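Local coordinates for cytolethal distending toxin protein C (PDB 1SR4) that forms one subunit of the three-protein cytolethal distending toxin, a bacterial genotoxin, and as a ricin-like lectin-family chain may bind carbohydrate, at residues S24-Q29 with S118-D122; Y51-Y56 with T90-V94; T102-I107 with Y142-I146. All coordinates share one frame; numbering follows the deposited sequence.

Contact 1: S24-Q29 with S118-D122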
loop_
_atom_site.group_PDB
_atom_site.type_symbol
_atom_site.label_atom_id
_atom_site.label_comp_id
_atom_site.label_asym_id
_atom_site.label_seq_id
_atom_site.Cartn_x
_atom_site.Cartn_y
_atom_site.Cartn_z
ATOM N N SER C 24 -2.399 -17.768 7.360
ATOM C CA SER C 24 -2.148 -17.632 8.792
ATOM C C SER C 24 -0.679 -17.233 8.877
ATOM O O SER C 24 0.153 -17.826 8.190
ATOM C CB SER C 24 -2.315 -18.984 9.491
ATOM O OG SER C 24 -1.633 -18.980 10.738
ATOM N N LEU C 25 -0.341 -16.255 9.704
ATOM C CA LEU C 25 1.062 -15.881 9.801
ATOM C C LEU C 25 1.838 -16.890 10.627
ATOM O O LEU C 25 3.069 -16.877 10.644
ATOM C CB LEU C 25 1.226 -14.486 10.395
ATOM C CG LEU C 25 0.676 -13.382 9.491
ATOM C CD1 LEU C 25 1.242 -12.043 9.969
ATOM C CD2 LEU C 25 1.083 -13.639 8.030
ATOM N N LEU C 26 1.120 -17.783 11.297
ATOM C CA LEU C 26 1.790 -18.800 12.086
ATOM C C LEU C 26 2.119 -20.009 11.207
ATOM O O LEU C 26 3.239 -20.488 11.219
ATOM C CB LEU C 26 0.909 -19.224 13.271
ATOM C CG LEU C 26 1.536 -20.214 14.267
ATOM C CD1 LEU C 26 0.823 -20.104 15.634
ATOM C CD2 LEU C 26 1.416 -21.647 13.713
ATOM N N THR C 27 1.143 -20.509 10.452
ATOM C CA THR C 27 1.383 -21.670 9.586
ATOM C C THR C 27 1.804 -21.307 8.156
ATOM O O THR C 27 2.384 -22.139 7.452
ATOM C CB THR C 27 0.125 -22.553 9.439
ATOM O OG1 THR C 27 -0.839 -21.870 8.624
ATOM C CG2 THR C 27 -0.486 -22.868 10.822
ATOM N N ALA C 28 1.489 -20.084 7.733
ATOM C CA ALA C 28 1.785 -19.618 6.370
ATOM C C ALA C 28 0.949 -20.363 5.325
ATOM O O ALA C 28 1.142 -20.178 4.124
ATOM C CB ALA C 28 3.271 -19.781 6.039
ATOM N N GLN C 29 0.028 -21.218 5.766
ATOM C CA GLN C 29 -0.804 -21.958 4.811
ATOM C C GLN C 29 -1.987 -21.118 4.327
ATOM O O GLN C 29 -2.645 -20.447 5.111
ATOM C CB GLN C 29 -1.359 -23.233 5.456
ATOM C CG GLN C 29 -0.299 -24.225 5.916
ATOM C CD GLN C 29 -0.915 -25.460 6.539
ATOM O OE1 GLN C 29 -1.757 -25.367 7.435
ATOM N NE2 GLN C 29 -0.494 -26.627 6.074
ATOM N N SER C 118 -5.317 -19.888 14.271
ATOM C CA SER C 118 -4.716 -21.099 13.730
ATOM C C SER C 118 -3.418 -21.305 14.511
ATOM O O SER C 118 -2.454 -20.570 14.310
ATOM C CB SER C 118 -4.412 -20.952 12.245
ATOM O OG SER C 118 -3.890 -22.169 11.739
ATOM N N HIS C 119 -3.404 -22.301 15.392
ATOM C CA HIS C 119 -2.242 -22.601 16.237
ATOM C C HIS C 119 -1.351 -23.717 15.721
ATOM O O HIS C 119 -0.325 -24.028 16.331
ATOM C CB HIS C 119 -2.704 -23.020 17.641
ATOM C CG HIS C 119 -3.246 -21.901 18.469
ATOM N ND1 HIS C 119 -4.568 -21.510 18.426
ATOM C CD2 HIS C 119 -2.643 -21.095 19.373
ATOM C CE1 HIS C 119 -4.756 -20.512 19.273
ATOM N NE2 HIS C 119 -3.605 -20.240 19.859
ATOM N N ASP C 120 -1.736 -24.337 14.617
ATOM C CA ASP C 120 -0.956 -25.455 14.108
ATOM C C ASP C 120 -1.460 -25.854 12.727
ATOM O O ASP C 120 -2.486 -25.334 12.265
ATOM C CB ASP C 120 -1.078 -26.623 15.101
ATOM C CG ASP C 120 -0.181 -27.810 14.749
ATOM O OD1 ASP C 120 0.939 -27.614 14.217
ATOM O OD2 ASP C 120 -0.595 -28.955 15.038
ATOM N N PHE C 121 -0.735 -26.760 12.069
ATOM C CA PHE C 121 -1.105 -27.238 10.735
ATOM C C PHE C 121 -2.580 -27.577 10.615
ATOM O O PHE C 121 -3.149 -28.246 11.475
ATOM C CB PHE C 121 -0.323 -28.512 10.362
ATOM C CG PHE C 121 1.141 -28.290 10.128
ATOM C CD1 PHE C 121 1.593 -27.800 8.902
ATOM C CD2 PHE C 121 2.073 -28.573 11.125
ATOM C CE1 PHE C 121 2.947 -27.595 8.669
ATOM C CE2 PHE C 121 3.442 -28.370 10.904
ATOM C CZ PHE C 121 3.873 -27.879 9.672
ATOM N N ASP C 122 -3.195 -27.104 9.542
ATOM C CA ASP C 122 -4.583 -27.412 9.282
ATOM C C ASP C 122 -5.539 -27.270 10.488
ATOM O O ASP C 122 -6.545 -27.976 10.584
ATOM C CB ASP C 122 -4.609 -28.816 8.666
ATOM C CG ASP C 122 -3.597 -28.951 7.516
ATOM O OD1 ASP C 122 -3.776 -28.265 6.486
ATOM O OD2 ASP C 122 -2.609 -29.710 7.633
HETATM O O HOH W 1 -3.329 -22.513 9.144
HETATM O O HOH W 2 -0.362 -29.905 5.616
#
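Gln29 NE2 lies at the edge of the Phe121 ring, in its plane, 3.7 Å from Phe121 CD1, the amide turned 81° from the ring. The other end of the amide accepts a nearly straight bond from Asp122 N to Gln29 OE1 (3.1 Å, 175°), received on a lone pair in the carbonyl plane. A water joins Asp122 OD2 to Gln29 NE2, weakly at the amide. Deeper in, Thr27 CG2 lies 3.5 Å from Asp120 O and 3.6 Å from Ser118 OG. With OG1 between the backbone N and carbonyl carbon (chi1 72°), Thr27 turns its methyl toward Ser118 and Asp120, while OG1 closes an ST turn with Gln29 N and shares a water with Ser118 OG, which is also bonded to Asp123 O. Leu26 CD1 covers Ser118 O at 3.6 Å; that oxygen is buried without a polar partner. Ile88 and Tyr89 of toxin subunit A pack on Leu26 and Phe121. The contact thus joins the loop leaving strand 19-24 to the turn between strands 115-117 and 125-127, with Trp144 of strand 144-147 touching both Ser24 and Ser118.

Contact 2: Y51-Y56 with T90-V94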
loop_
_atom_site.group_PDB
_atom_site.type_symbol
_atom_site.label_atom_id
_atom_site.label_comp_id
_atom_site.label_asym_id
_atom_site.label_seq_id
_atom_site.Cartn_x
_atom_site.Cartn_y
_atom_site.Cartn_z
ATOM N N TYR C 51 -18.770 -5.939 3.020
ATOM C CA TYR C 51 -20.165 -6.169 3.360
ATOM C C TYR C 51 -20.824 -4.827 3.689
ATOM O O TYR C 51 -20.328 -4.070 4.524
ATOM C CB TYR C 51 -20.283 -7.108 4.553
ATOM C CG TYR C 51 -21.710 -7.473 4.824
ATOM C CD1 TYR C 51 -22.468 -8.136 3.859
ATOM C CD2 TYR C 51 -22.320 -7.120 6.013
ATOM C CE1 TYR C 51 -23.809 -8.437 4.079
ATOM C CE2 TYR C 51 -23.663 -7.411 6.241
ATOM C CZ TYR C 51 -24.400 -8.069 5.272
ATOM O OH TYR C 51 -25.728 -8.368 5.504
ATOM N N LYS C 52 -21.947 -4.541 3.038
ATOM C CA LYS C 52 -22.628 -3.267 3.219
ATOM C C LYS C 52 -23.822 -3.252 4.171
ATOM O O LYS C 52 -24.359 -2.182 4.461
ATOM C CB LYS C 52 -23.076 -2.734 1.854
ATOM C CG LYS C 52 -22.006 -2.817 0.765
ATOM C CD LYS C 52 -20.711 -2.118 1.173
ATOM C CE LYS C 52 -20.885 -0.610 1.312
ATOM N NZ LYS C 52 -21.149 0.056 0.011
ATOM N N GLY C 53 -24.229 -4.418 4.660
ATOM C CA GLY C 53 -25.362 -4.478 5.573
ATOM C C GLY C 53 -25.038 -3.870 6.923
ATOM O O GLY C 53 -23.876 -3.825 7.325
ATOM N N LYS C 54 -26.065 -3.433 7.647
ATOM C CA LYS C 54 -25.847 -2.794 8.941
ATOM C C LYS C 54 -26.294 -3.592 10.165
ATOM O O LYS C 54 -26.364 -3.048 11.264
ATOM C CB LYS C 54 -26.539 -1.424 8.952
ATOM C CG LYS C 54 -26.037 -0.467 7.873
ATOM C CD LYS C 54 -24.553 -0.161 8.060
ATOM C CE LYS C 54 -23.953 0.472 6.818
ATOM N NZ LYS C 54 -24.781 1.607 6.328
ATOM N N GLU C 55 -26.563 -4.879 10.002
ATOM C CA GLU C 55 -27.035 -5.659 11.135
ATOM C C GLU C 55 -25.986 -6.122 12.134
ATOM O O GLU C 55 -26.337 -6.675 13.174
ATOM C CB GLU C 55 -27.816 -6.881 10.649
ATOM C CG GLU C 55 -26.984 -7.872 9.870
ATOM C CD GLU C 55 -26.935 -7.554 8.388
ATOM O OE1 GLU C 55 -26.698 -6.387 8.031
ATOM O OE2 GLU C 55 -27.133 -8.483 7.581
ATOM N N TYR C 56 -24.707 -5.890 11.845
ATOM C CA TYR C 56 -23.642 -6.341 12.741
ATOM C C TYR C 56 -22.826 -5.188 13.321
ATOM O O TYR C 56 -21.651 -5.364 13.667
ATOM C CB TYR C 56 -22.693 -7.299 11.992
ATOM C CG TYR C 56 -23.384 -8.453 11.289
ATOM C CD1 TYR C 56 -24.039 -9.445 12.011
ATOM C CD2 TYR C 56 -23.406 -8.533 9.901
ATOM C CE1 TYR C 56 -24.712 -10.494 11.368
ATOM C CE2 TYR C 56 -24.077 -9.578 9.242
ATOM C CZ TYR C 56 -24.731 -10.551 9.980
ATOM O OH TYR C 56 -25.432 -11.553 9.336
ATOM N N THR C 90 -25.211 -14.503 5.519
ATOM C CA THR C 90 -24.323 -13.541 6.147
ATOM C C THR C 90 -23.861 -13.868 7.566
ATOM O O THR C 90 -22.729 -13.532 7.929
ATOM C CB THR C 90 -24.942 -12.118 6.093
ATOM O OG1 THR C 90 -26.183 -12.091 6.808
ATOM C CG2 THR C 90 -25.203 -11.720 4.656
ATOM N N ASP C 91 -24.709 -14.529 8.363
ATOM C CA ASP C 91 -24.326 -14.890 9.731
ATOM C C ASP C 91 -23.075 -15.773 9.741
ATOM O O ASP C 91 -22.304 -15.758 10.700
ATOM C CB ASP C 91 -25.453 -15.644 10.439
ATOM C CG ASP C 91 -26.558 -14.729 10.948
ATOM O OD1 ASP C 91 -26.526 -13.502 10.689
ATOM O OD2 ASP C 91 -27.471 -15.260 11.620
ATOM N N HIS C 92 -22.878 -16.559 8.688
ATOM C CA HIS C 92 -21.706 -17.433 8.629
ATOM C C HIS C 92 -20.630 -16.978 7.665
ATOM O O HIS C 92 -19.543 -17.538 7.663
ATOM C CB HIS C 92 -22.115 -18.848 8.232
ATOM C CG HIS C 92 -22.985 -19.529 9.243
ATOM N ND1 HIS C 92 -22.496 -20.019 10.436
ATOM C CD2 HIS C 92 -24.319 -19.758 9.259
ATOM C CE1 HIS C 92 -23.494 -20.516 11.146
ATOM N NE2 HIS C 92 -24.611 -20.368 10.456
ATOM N N THR C 93 -20.912 -15.968 6.854
ATOM C CA THR C 93 -19.932 -15.554 5.855
ATOM C C THR C 93 -19.344 -14.172 6.012
ATOM O O THR C 93 -18.350 -13.857 5.352
ATOM C CB THR C 93 -20.529 -15.642 4.444
ATOM O OG1 THR C 93 -21.642 -14.751 4.343
ATOM C CG2 THR C 93 -21.019 -17.067 4.170
ATOM N N VAL C 94 -19.939 -13.345 6.869
ATOM C CA VAL C 94 -19.419 -11.998 7.051
ATOM C C VAL C 94 -18.390 -11.971 8.174
ATOM O O VAL C 94 -18.671 -12.358 9.316
ATOM C CB VAL C 94 -20.537 -10.991 7.339
ATOM C CG1 VAL C 94 -19.941 -9.596 7.618
ATOM C CG2 VAL C 94 -21.487 -10.920 6.125
#
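Tyr51 and Tyr56 reach from the loop between strands 46-50 and 64-69 of this beta-trefoil chain to the short helix 90-93 and to Val94, the residue that follows it. The apolar part is a CH-pi contact: Val94 CG2 sits over the Tyr51 ring, 3.7 Å from its centroid and only 11° off the normal. The opposite face is covered from within the same loop by Gly53 N, offset toward the rim, so the ring is sandwiched between helix end and loop backbone. Tyr51 CG lies anti to the backbone N (chi1 -174°), which swings the ring across the valine at about a right angle. Farther along, Thr90 CG2 approaches the hydroxyl end, 3.5 Å from Tyr51 OH. Val94 also meets Tyr56, though more loosely, and Glu55 lays its CG over the centre of one Tyr56 face. Leu65 of strand 64-69 packs against Tyr51, Tyr56 and Val94 alike.

The polar part gathers at the two phenol oxygens. Tyr51 OH donates to Glu55 OE2 at 2.5 Å, on the syn side but 33° out of the carboxylate plane, a bond internal to the loop that would fix the far end of the ring. At the edge of the Tyr56 ring, in plane, stand Thr90 OG1 and Asp91 OD1. Thr90 OG1 is 2.7 Å from Tyr56 OH. The tyrosine's own proton goes to the aspartate: Tyr56 OH donates at 2.6 Å to Asp91 OD1, which receives it on its anti lone pair, away from OD2.

Contact 3: T102-I107 with Y142-I146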
loop_
_atom_site.group_PDB
_atom_site.type_symbol
_atom_site.label_atom_id
_atom_site.label_comp_id
_atom_site.label_asym_id
_atom_site.label_seq_id
_atom_site.Cartn_x
_atom_site.Cartn_y
_atom_site.Cartn_z
ATOM N N THR C 102 1.373 -3.918 12.705
ATOM C CA THR C 102 2.348 -4.597 11.845
ATOM C C THR C 102 1.890 -4.808 10.406
ATOM O O THR C 102 2.710 -5.156 9.546
ATOM C CB THR C 102 2.745 -5.996 12.361
ATOM O OG1 THR C 102 1.660 -6.905 12.160
ATOM C CG2 THR C 102 3.122 -5.950 13.845
ATOM N N GLY C 103 0.601 -4.612 10.134
ATOM C CA GLY C 103 0.111 -4.851 8.783
ATOM C C GLY C 103 -0.599 -6.199 8.723
ATOM O O GLY C 103 -1.227 -6.545 7.724
ATOM N N ALA C 104 -0.448 -6.992 9.779
ATOM C CA ALA C 104 -1.152 -8.259 9.866
ATOM C C ALA C 104 -2.562 -7.855 10.299
ATOM O O ALA C 104 -2.768 -6.729 10.776
ATOM C CB ALA C 104 -0.532 -9.133 10.935
ATOM N N PHE C 105 -3.512 -8.773 10.154
ATOM C CA PHE C 105 -4.885 -8.520 10.562
ATOM C C PHE C 105 -5.367 -9.596 11.503
ATOM O O PHE C 105 -4.908 -10.751 11.444
ATOM C CB PHE C 105 -5.837 -8.518 9.352
ATOM C CG PHE C 105 -5.628 -7.360 8.439
ATOM C CD1 PHE C 105 -6.276 -6.147 8.683
ATOM C CD2 PHE C 105 -4.707 -7.442 7.401
ATOM C CE1 PHE C 105 -6.000 -5.017 7.901
ATOM C CE2 PHE C 105 -4.428 -6.310 6.614
ATOM C CZ PHE C 105 -5.077 -5.105 6.872
ATOM N N LEU C 106 -6.276 -9.189 12.382
ATOM C CA LEU C 106 -6.959 -10.121 13.260
ATOM C C LEU C 106 -8.260 -10.237 12.466
ATOM O O LEU C 106 -8.639 -9.297 11.761
ATOM C CB LEU C 106 -7.261 -9.505 14.629
ATOM C CG LEU C 106 -6.351 -9.894 15.789
ATOM C CD1 LEU C 106 -4.991 -9.288 15.552
ATOM C CD2 LEU C 106 -6.940 -9.403 17.127
ATOM N N ILE C 107 -8.941 -11.368 12.541
ATOM C CA ILE C 107 -10.200 -11.494 11.818
ATOM C C ILE C 107 -11.273 -12.042 12.743
ATOM O O ILE C 107 -11.100 -13.115 13.328
ATOM C CB ILE C 107 -10.094 -12.442 10.603
ATOM C CG1 ILE C 107 -9.009 -11.949 9.639
ATOM C CG2 ILE C 107 -11.453 -12.498 9.880
ATOM C CD1 ILE C 107 -8.794 -12.858 8.422
ATOM N N TYR C 142 -3.212 -15.586 16.038
ATOM C CA TYR C 142 -4.367 -14.720 15.795
ATOM C C TYR C 142 -4.204 -13.845 14.573
ATOM O O TYR C 142 -5.128 -13.131 14.209
ATOM C CB TYR C 142 -4.558 -13.759 16.974
ATOM C CG TYR C 142 -4.990 -14.411 18.248
ATOM C CD1 TYR C 142 -6.313 -14.346 18.661
ATOM C CD2 TYR C 142 -4.085 -15.126 19.016
ATOM C CE1 TYR C 142 -6.738 -14.988 19.820
ATOM C CE2 TYR C 142 -4.488 -15.772 20.176
ATOM C CZ TYR C 142 -5.816 -15.699 20.569
ATOM O OH TYR C 142 -6.221 -16.333 21.712
ATOM N N GLN C 143 -3.023 -13.895 13.961
ATOM C CA GLN C 143 -2.684 -13.034 12.839
ATOM C C GLN C 143 -2.815 -13.630 11.461
ATOM O O GLN C 143 -2.439 -14.771 11.229
ATOM C CB GLN C 143 -1.259 -12.530 13.020
ATOM C CG GLN C 143 -1.003 -11.805 14.350
ATOM C CD GLN C 143 0.419 -11.302 14.415
ATOM O OE1 GLN C 143 0.971 -10.865 13.402
ATOM N NE2 GLN C 143 1.019 -11.341 15.602
ATOM N N TRP C 144 -3.306 -12.809 10.543
ATOM C CA TRP C 144 -3.531 -13.204 9.166
ATOM C C TRP C 144 -2.913 -12.247 8.155
ATOM O O TRP C 144 -2.899 -11.030 8.357
ATOM C CB TRP C 144 -5.040 -13.283 8.934
ATOM C CG TRP C 144 -5.636 -14.323 9.824
ATOM C CD1 TRP C 144 -6.047 -14.172 11.118
ATOM C CD2 TRP C 144 -5.718 -15.717 9.535
ATOM N NE1 TRP C 144 -6.368 -15.400 11.659
ATOM C CE2 TRP C 144 -6.173 -16.364 10.708
ATOM C CE3 TRP C 144 -5.440 -16.485 8.397
ATOM C CZ2 TRP C 144 -6.357 -17.754 10.774
ATOM C CZ3 TRP C 144 -5.618 -17.864 8.462
ATOM C CH2 TRP C 144 -6.072 -18.483 9.643
ATOM N N GLY C 145 -2.410 -12.799 7.061
ATOM C CA GLY C 145 -1.854 -11.955 6.020
ATOM C C GLY C 145 -2.824 -11.941 4.852
ATOM O O GLY C 145 -3.275 -13.001 4.419
ATOM N N ILE C 146 -3.197 -10.754 4.382
ATOM C CA ILE C 146 -4.084 -10.623 3.221
ATOM C C ILE C 146 -3.032 -10.350 2.153
ATOM O O ILE C 146 -2.575 -9.222 1.993
ATOM C CB ILE C 146 -5.048 -9.415 3.370
ATOM C CG1 ILE C 146 -6.133 -9.713 4.419
ATOM C CG2 ILE C 146 -5.808 -9.174 2.054
ATOM C CD1 ILE C 146 -5.604 -10.104 5.756
HETATM O O HOH W 3 2.840 -9.319 12.303
HETATM O O HOH W 4 -1.267 -8.536 5.597
HETATM O O HOH W 5 -7.845 -13.306 14.379
#
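A single antiparallel bridge, between Phe105 and Trp144, joins two strands whose directions differ by 108°, so the chains pair at one point and then diverge. Phe105 N donates to Trp144 O at 2.9 Å and Trp144 N to Phe105 O at 2.8 Å, and Gln143 CA adds a CA-H...O contact to Phe105 O. Waters extend the pairing on both sides: one links Gly103 O with Ile146 N, another Ile107 N with Tyr142 O.

Side chains pack about the bridge. The Ile146 and Phe105 side chains cross at about a right angle, with Ile146 CD1 3.3 Å from Phe105 CD2, oblique to the ring. Ile107 keeps its chain extended (chi2 178°), which carries CD1 to 3.8 Å from Trp144 CG, again oblique to the ring. Trp144 NE1 is bound by Ile116 O. On the remaining flank Gln143 OE1 lies 3.4 Å from Ala104 CB, and a water connects it to Thr102 OG1, which also accepts the N-H of Ala104 in an ST turn. Gln143 NE2 bonds Phe138 O and Leu200 O of toxin subunit A, while Ile25 of the CdtB chain packs on Phe105. The chemistry thus implies a buried junction in which two direct bonds fix one residue pair, waters satisfy backbone groups of Gly103, Ile146, Ile107 and Tyr142 beyond it, and apolar side chains surround it.

In the fold
Along the chain, contact 2 falls within the span bridged by contact 1, contact 3 follows contact 2, and contacts 1 and 3 alternate their segments. Contacts 1 and 3 are neighbours, with centres 12 Å apart, and touch directly: Leu25 N probably bonds Gln143 O, and Leu25 packs on Ala104. Contact 2 lies across the chain's centre from contact 1, their centres about 26 Å apart, with about 20 Å between the centres of contacts 2 and 3. Contact 3 brings together 105-109 and 144-147, the outermost strands of the six-stranded sheet, consistent with closure of a trefoil barrel. Subunit A reaches contacts 1 and 3, whereas the CdtB chain reaches contact 3 and, beside contact 2, Lys52, so this fold touches both partner subunits.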